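Local structure of Bpsl2520 (Burkholderia pseudomallei K96243, 6F03) at residues 38-43 with 130-134; 70-74 with 108-113. The protein is a putative exported protein and antigen of unknown molecular function, an all-helical member of the DUF2059 family that is seen here as a dimer. All blocks are in the same frame, centred on the assembly; numbering follows the deposited sequence.

Contact 1: 38-43 with 130-134; sequences IDADKK and YDAYA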
ATOM      1  N   ILE B  38      26.168  13.298  -8.008  1.00 63.96           N
ATOM      2  CA  ILE B  38      25.298  14.283  -8.655  1.00 59.66           C
ATOM      3  C   ILE B  38      26.139  15.512  -8.997  1.00 55.60           C
ATOM      4  O   ILE B  38      26.781  16.094  -8.116  1.00 54.74           O
ATOM      5  CB  ILE B  38      24.120  14.670  -7.743  1.00 56.02           C
ATOM      6  CG1 ILE B  38      23.337  13.436  -7.283  1.00 55.37           C
ATOM      7  CG2 ILE B  38      23.192  15.653  -8.438  1.00 53.38           C
ATOM      8  CD1 ILE B  38      22.374  13.719  -6.128  1.00 55.65           C
ATOM      9  N   ASP B  39      26.131  15.927 -10.263  1.00 55.75           N
ATOM     10  CA  ASP B  39      26.891  17.126 -10.611  1.00 54.18           C
ATOM     11  C   ASP B  39      26.259  18.371  -9.976  1.00 50.06           C
ATOM     12  O   ASP B  39      25.094  18.381  -9.576  1.00 49.47           O
ATOM     13  CB  ASP B  39      26.993  17.310 -12.128  1.00 56.07           C
ATOM     14  CG  ASP B  39      25.649  17.473 -12.794  1.00 58.34           C
ATOM     15  OD1 ASP B  39      24.948  16.461 -12.984  1.00 61.09           O
ATOM     16  OD2 ASP B  39      25.296  18.621 -13.133  1.00 57.90           O
ATOM     17  N   ALA B  40      27.048  19.443  -9.911  1.00 48.11           N
ATOM     18  CA  ALA B  40      26.689  20.579  -9.069  1.00 45.57           C
ATOM     19  C   ALA B  40      25.407  21.266  -9.543  1.00 43.52           C
ATOM     20  O   ALA B  40      24.540  21.603  -8.725  1.00 42.98           O
ATOM     21  CB  ALA B  40      27.848  21.578  -9.027  1.00 43.69           C
ATOM     22  N   ASP B  41      25.252  21.459 -10.856  1.00 36.57           N
ATOM     23  CA  ASP B  41      24.088  22.185 -11.345  1.00 39.34           C
ATOM     24  C   ASP B  41      22.825  21.350 -11.208  1.00 38.44           C
ATOM     25  O   ASP B  41      21.744  21.896 -10.946  1.00 39.51           O
ATOM     26  CB  ASP B  41      24.298  22.611 -12.804  1.00 45.18           C
ATOM     27  CG  ASP B  41      25.403  23.644 -12.950  1.00 49.79           C
ATOM     28  OD1 ASP B  41      25.619  24.419 -11.985  0.52 50.13           O
ATOM     29  OD2 ASP B  41      26.063  23.667 -14.021  0.55 50.67           O
ATOM     30  N   LYS B  42      22.947  20.030 -11.347  1.00 36.24           N
ATOM     31  CA  LYS B  42      21.809  19.151 -11.111  1.00 36.41           C
ATOM     32  C   LYS B  42      21.433  19.109  -9.629  1.00 34.59           C
ATOM     33  O   LYS B  42      20.246  19.141  -9.289  1.00 30.89           O
ATOM     34  CB  LYS B  42      22.107  17.751 -11.645  1.00 35.11           C
ATOM     35  CG  LYS B  42      20.886  16.837 -11.661  1.00 34.77           C
ATOM     36  CD  LYS B  42      21.146  15.598 -12.512  1.00 35.69           C
ATOM     37  CE  LYS B  42      19.861  14.833 -12.732  1.00 34.10           C
ATOM     38  NZ  LYS B  42      20.061  13.611 -13.557  1.00 31.16           N
ATOM     39  N   LYS B  43      22.424  19.036  -8.734  1.00 36.43           N
ATOM     40  CA  LYS B  43      22.130  19.044  -7.305  1.00 35.07           C
ATOM     41  C   LYS B  43      21.356  20.300  -6.908  1.00 36.02           C
ATOM     42  O   LYS B  43      20.337  20.224  -6.210  1.00 34.18           O
ATOM     43  CB  LYS B  43      23.422  18.930  -6.495  1.00 40.77           C
ATOM     44  CG  LYS B  43      23.194  18.825  -4.974  1.00 48.46           C
ATOM     45  CD  LYS B  43      24.505  18.704  -4.188  1.00 54.10           C
ATOM     46  CE  LYS B  43      24.287  18.832  -2.672  1.00 57.90           C
ATOM     47  NZ  LYS B  43      23.458  17.759  -2.056  1.00 58.36           N
ATOM     48  N   TYR B 130      17.199  12.846  -3.232  1.00 25.95           N
ATOM     49  CA  TYR B 130      18.111  13.380  -4.243  1.00 28.08           C
ATOM     50  C   TYR B 130      18.466  12.308  -5.261  1.00 29.80           C
ATOM     51  O   TYR B 130      18.377  12.532  -6.480  1.00 31.48           O
ATOM     52  CB  TYR B 130      19.400  13.913  -3.602  1.00 29.37           C
ATOM     53  CG  TYR B 130      19.347  15.353  -3.154  1.00 32.24           C
ATOM     54  CD1 TYR B 130      18.847  15.704  -1.887  1.00 35.32           C
ATOM     55  CD2 TYR B 130      19.795  16.369  -3.989  1.00 33.56           C
ATOM     56  CE1 TYR B 130      18.797  17.043  -1.469  1.00 35.06           C
ATOM     57  CE2 TYR B 130      19.745  17.704  -3.595  1.00 35.34           C
ATOM     58  CZ  TYR B 130      19.245  18.036  -2.340  1.00 38.68           C
ATOM     59  OH  TYR B 130      19.208  19.362  -1.965  1.00 44.68           O
ATOM     60  N   ASP B 131      18.891  11.137  -4.769  1.00 29.13           N
ATOM     61  CA  ASP B 131      19.345  10.061  -5.649  1.00 31.29           C
ATOM     62  C   ASP B 131      18.219   9.581  -6.557  1.00 33.45           C
ATOM     63  O   ASP B 131      18.422   9.391  -7.767  1.00 33.90           O
ATOM     64  CB  ASP B 131      19.912   8.904  -4.815  1.00 33.61           C
ATOM     65  CG  ASP B 131      21.236   9.266  -4.124  1.00 38.61           C
ATOM     66  OD1 ASP B 131      21.910  10.218  -4.592  0.77 36.47           O
ATOM     67  OD2 ASP B 131      21.591   8.614  -3.095  0.76 38.15           O
ATOM     68  N   ALA B 132      17.009   9.419  -6.011  1.00 25.60           N
ATOM     69  CA  ALA B 132      15.909   8.974  -6.863  1.00 25.71           C
ATOM     70  C   ALA B 132      15.608   9.994  -7.974  1.00 26.47           C
ATOM     71  O   ALA B 132      15.391   9.611  -9.132  1.00 22.81           O
ATOM     72  CB  ALA B 132      14.662   8.718  -6.021  1.00 22.81           C
ATOM     73  N   TYR B 133      15.574  11.296  -7.647  1.00 22.89           N
ATOM     74  CA  TYR B 133      15.287  12.279  -8.694  1.00 27.60           C
ATOM     75  C   TYR B 133      16.405  12.341  -9.722  1.00 29.22           C
ATOM     76  O   TYR B 133      16.141  12.446 -10.921  1.00 29.88           O
ATOM     77  CB  TYR B 133      15.033  13.668  -8.101  1.00 25.51           C
ATOM     78  CG  TYR B 133      13.587  13.811  -7.696  1.00 30.39           C
ATOM     79  CD1 TYR B 133      12.606  14.096  -8.647  1.00 34.30           C
ATOM     80  CD2 TYR B 133      13.187  13.590  -6.371  1.00 27.44           C
ATOM     81  CE1 TYR B 133      11.263  14.198  -8.284  1.00 34.42           C
ATOM     82  CE2 TYR B 133      11.860  13.683  -5.994  1.00 29.09           C
ATOM     83  CZ  TYR B 133      10.901  13.985  -6.951  1.00 34.08           C
ATOM     84  OH  TYR B 133       9.578  14.058  -6.579  1.00 34.61           O
ATOM     85  N   ALA B 134      17.660  12.270  -9.279  1.00 31.64           N
ATOM     86  CA  ALA B 134      18.771  12.374 -10.219  1.00 33.68           C
ATOM     87  C   ALA B 134      18.797  11.199 -11.188  1.00 33.18           C
ATOM     88  O   ALA B 134      19.292  11.332 -12.314  1.00 32.36           O
ATOM     89  CB  ALA B 134      20.094  12.469  -9.455  1.00 33.69           C
TER
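Ile38 and Lys43 face Ala134 and Tyr130 across the contact, with CA atoms 7.0 Å apart for Ile38 and Ala134 and 7.6 Å for Lys43 and Tyr130. Ile38 lies just before helix 40-52. Its CG1 branch is turned anti to the carbonyl carbon (chi1 -55°) and reaches across: Ile38 CG1 meets Ala134 CB at 4.0 Å, and Ile38 CD1 meets Tyr130 CB at 3.9 Å. Lys42 runs out fully extended along Ala134. Lys42 NZ donates to Ala134 O at 2.7 Å, in the carbonyl plane and on a lone pair. A second bond from NZ goes to Tyr137 O, so one ammonium group ties two carbonyls near the end of helix 119-136, where a positive charge would suit the helix dipole. Lys43 bends at its last torsion and sets NZ over one face of the Tyr130 ring, displaced toward its rim, a cation-pi contact 4.3 Å from the centroid. Lys43 O lies at the edge of the same ring, in its plane. Asp39 is the N-cap of helix 40-52; Asp39 OD2 accepts the capping bond from Lys42 N at 3.3 Å, from above the carboxylate plane. The start of helix 40-52 thus packs on the C-terminal part of helix 119-136. Tyr130 also packs on Ile46, Lys47 and Leu50 further along helix 40-52, while Lys42 touches Thr139 and Ile142 of helix 139-150.

Contact 2: 70-74 with 108-113; sequences SKQLV and LVDGAG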
ATOM      1  N   SER B  70       6.544  -1.523  11.403  1.00 40.19           N
ATOM      2  CA  SER B  70       7.278  -2.183  12.480  1.00 39.21           C
ATOM      3  C   SER B  70       6.341  -2.596  13.611  1.00 39.01           C
ATOM      4  O   SER B  70       6.416  -3.724  14.099  1.00 42.13           O
ATOM      5  CB  SER B  70       8.389  -1.279  13.018  1.00 40.05           C
ATOM      6  OG  SER B  70       9.326  -0.973  12.005  1.00 44.61           O
ATOM      7  N   LYS B  71       5.454  -1.690  14.050  1.00 36.97           N
ATOM      8  CA  LYS B  71       4.534  -2.046  15.128  1.00 40.75           C
ATOM      9  C   LYS B  71       3.649  -3.220  14.734  1.00 45.15           C
ATOM     10  O   LYS B  71       3.306  -4.051  15.587  1.00 44.65           O
ATOM     11  CB  LYS B  71       3.665  -0.848  15.543  1.00 36.42           C
ATOM     12  CG  LYS B  71       4.449   0.325  16.127  1.00 37.13           C
ATOM     13  CD  LYS B  71       3.516   1.458  16.580  1.00 40.32           C
ATOM     14  CE  LYS B  71       4.281   2.714  17.019  1.00 42.22           C
ATOM     15  NZ  LYS B  71       5.507   2.475  17.854  1.00 43.88           N
ATOM     16  N   GLN B  72       3.290  -3.330  13.451  1.00 46.46           N
ATOM     17  CA  GLN B  72       2.438  -4.440  13.056  1.00 48.62           C
ATOM     18  C   GLN B  72       3.183  -5.766  13.016  1.00 48.09           C
ATOM     19  O   GLN B  72       2.538  -6.812  13.101  1.00 46.48           O
ATOM     20  CB  GLN B  72       1.798  -4.160  11.700  1.00 51.61           C
ATOM     21  CG  GLN B  72       0.649  -3.184  11.813  1.00 56.90           C
ATOM     22  CD  GLN B  72       0.102  -2.728  10.472  1.00 60.52           C
ATOM     23  OE1 GLN B  72      -0.802  -1.895  10.426  1.00 62.68           O
ATOM     24  NE2 GLN B  72       0.647  -3.263   9.377  1.00 60.49           N
ATOM     25  N   LEU B  73       4.519  -5.746  12.952  1.00 45.80           N
ATOM     26  CA  LEU B  73       5.307  -6.973  12.955  1.00 44.40           C
ATOM     27  C   LEU B  73       5.561  -7.531  14.355  1.00 40.63           C
ATOM     28  O   LEU B  73       6.094  -8.640  14.462  1.00 37.11           O
ATOM     29  CB  LEU B  73       6.657  -6.746  12.261  1.00 44.65           C
ATOM     30  CG  LEU B  73       6.675  -6.784  10.732  1.00 48.48           C
ATOM     31  CD1 LEU B  73       8.046  -6.385  10.193  1.00 44.06           C
ATOM     32  CD2 LEU B  73       6.286  -8.173  10.249  1.00 51.02           C
ATOM     33  N   VAL B  74       5.227  -6.788  15.416  1.00 37.55           N
ATOM     34  CA  VAL B  74       5.576  -7.234  16.765  1.00 40.78           C
ATOM     35  C   VAL B  74       5.027  -8.622  17.066  1.00 44.17           C
ATOM     36  O   VAL B  74       5.802  -9.481  17.513  1.00 45.28           O
ATOM     37  CB  VAL B  74       5.134  -6.189  17.806  1.00 36.98           C
ATOM     38  CG1 VAL B  74       4.999  -6.880  19.172  1.00 41.06           C
ATOM     39  CG2 VAL B  74       6.171  -5.088  17.905  1.00 32.54           C
ATOM     40  N   LEU B 108       6.292  -4.150  23.428  1.00 42.78           N
ATOM     41  CA  LEU B 108       7.084  -4.210  22.202  1.00 41.90           C
ATOM     42  C   LEU B 108       6.539  -3.261  21.143  1.00 40.33           C
ATOM     43  O   LEU B 108       7.311  -2.591  20.451  1.00 36.99           O
ATOM     44  CB  LEU B 108       7.124  -5.639  21.663  1.00 40.88           C
ATOM     45  CG  LEU B 108       7.947  -6.656  22.444  1.00 44.03           C
ATOM     46  CD1 LEU B 108       7.803  -8.022  21.819  1.00 43.43           C
ATOM     47  CD2 LEU B 108       9.409  -6.239  22.450  1.00 44.96           C
ATOM     48  N   VAL B 109       5.215  -3.225  20.989  1.00 41.96           N
ATOM     49  CA  VAL B 109       4.580  -2.286  20.072  1.00 45.33           C
ATOM     50  C   VAL B 109       4.981  -0.859  20.416  1.00 48.32           C
ATOM     51  O   VAL B 109       5.304  -0.053  19.533  1.00 46.49           O
ATOM     52  CB  VAL B 109       3.051  -2.465  20.103  1.00 44.30           C
ATOM     53  CG1 VAL B 109       2.354  -1.203  19.583  1.00 41.49           C
ATOM     54  CG2 VAL B 109       2.655  -3.677  19.266  1.00 43.40           C
ATOM     55  N   ASP B 110       4.961  -0.523  21.710  1.00 48.93           N
ATOM     56  CA  ASP B 110       5.288   0.838  22.122  1.00 50.00           C
ATOM     57  C   ASP B 110       6.714   1.223  21.742  1.00 48.67           C
ATOM     58  O   ASP B 110       6.978   2.390  21.438  1.00 46.19           O
ATOM     59  CB  ASP B 110       5.076   0.994  23.632  1.00 50.51           C
ATOM     60  CG  ASP B 110       5.488   2.373  24.145  1.00 52.75           C
ATOM     61  OD1 ASP B 110       4.731   3.358  23.954  1.00 51.89           O
ATOM     62  OD2 ASP B 110       6.581   2.464  24.751  1.00 55.11           O
ATOM     63  N   GLY B 111       7.645   0.270  21.766  1.00 45.98           N
ATOM     64  CA  GLY B 111       9.032   0.551  21.479  1.00 44.77           C
ATOM     65  C   GLY B 111       9.494   0.237  20.070  1.00 46.17           C
ATOM     66  O   GLY B 111      10.681   0.406  19.776  1.00 49.45           O
ATOM     67  N   ALA B 112       8.603  -0.216  19.189  1.00 40.42           N
ATOM     68  CA  ALA B 112       9.018  -0.685  17.874  1.00 39.76           C
ATOM     69  C   ALA B 112       9.171   0.484  16.905  1.00 40.73           C
ATOM     70  O   ALA B 112       8.419   1.460  16.963  1.00 40.46           O
ATOM     71  CB  ALA B 112       8.009  -1.694  17.329  1.00 32.25           C
ATOM     72  N   GLY B 113      10.161   0.377  16.019  1.00 40.32           N
ATOM     73  CA  GLY B 113      10.402   1.355  14.975  1.00 38.28           C
ATOM     74  C   GLY B 113      10.939   2.693  15.431  1.00 39.76           C
ATOM     75  O   GLY B 113      10.751   3.690  14.730  1.00 38.75           O
TER
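Val74 packs closely against Leu108 and Val109. Val74 CG1 is 3.5 Å from Leu108 CB. This methyl stands anti to the backbone N (chi1 158°), which turns CG2 toward the backbone at Val109 N and the methyl of Ala112. Val74 CB is 3.8 Å from Val109 CG2, and these two side chains cross at about a right angle. Ser70 CB lies 3.8 Å from Gly113 CA, where the chain turns with a positive phi (71°). Ser70 OG bonds back to Ala66 O, within its own helix. The arrangement is two consecutive helices, 55-84 and 90-111, folded back on each other as a helical hairpin. The contact lies near the C-terminal end of helix 90-111 and takes in Ala112 and Gly113. The second subunit covers this packed side: its Thr184 lies on Val74 and Ala112, its Ala180 on Ser70 and its Gln187 on Leu108. The other side is polar and turned more toward solvent. Lys71 runs across Val109, and its last torsion bends to bring NZ within reach of two carbonyl oxygens. Lys71 NZ donates to Val109 O at 3.0 Å, nearly straight on to the oxygen (C=O...N 162°), and to Ala112 O at 3.2 Å, on a lone pair. Glu67 adds a long, weak ion pair. Asp110 is exposed and barely touches the other segment; its carboxylate stays apart from the ammonium group, with Asp110 OD1 6.2 Å from Lys71 NZ.

Contacts 1 and 2 do not touch. Their centres are 35 Å apart and their nearest atoms about 21 Å. Contact 2 is nested in the chain between the two segments of contact 1. It joins helices 55-84 and 90-111, whereas contact 1 joins the helices just before and just after that pair, 40-52 and 119-136. Contact 2 is buried and contact 1 is at the surface: their centres lie about 14 Å and 25 Å from the centre of the chain. The second subunit packs on side chains of contact 2 itself. Near contact 1 it meets only Ala132 and Tyr133, which do not touch 38-43. An acetate ion, probably from the crystallisation liquor, lies about 6 Å from the Tyr130 side chain in contact 1.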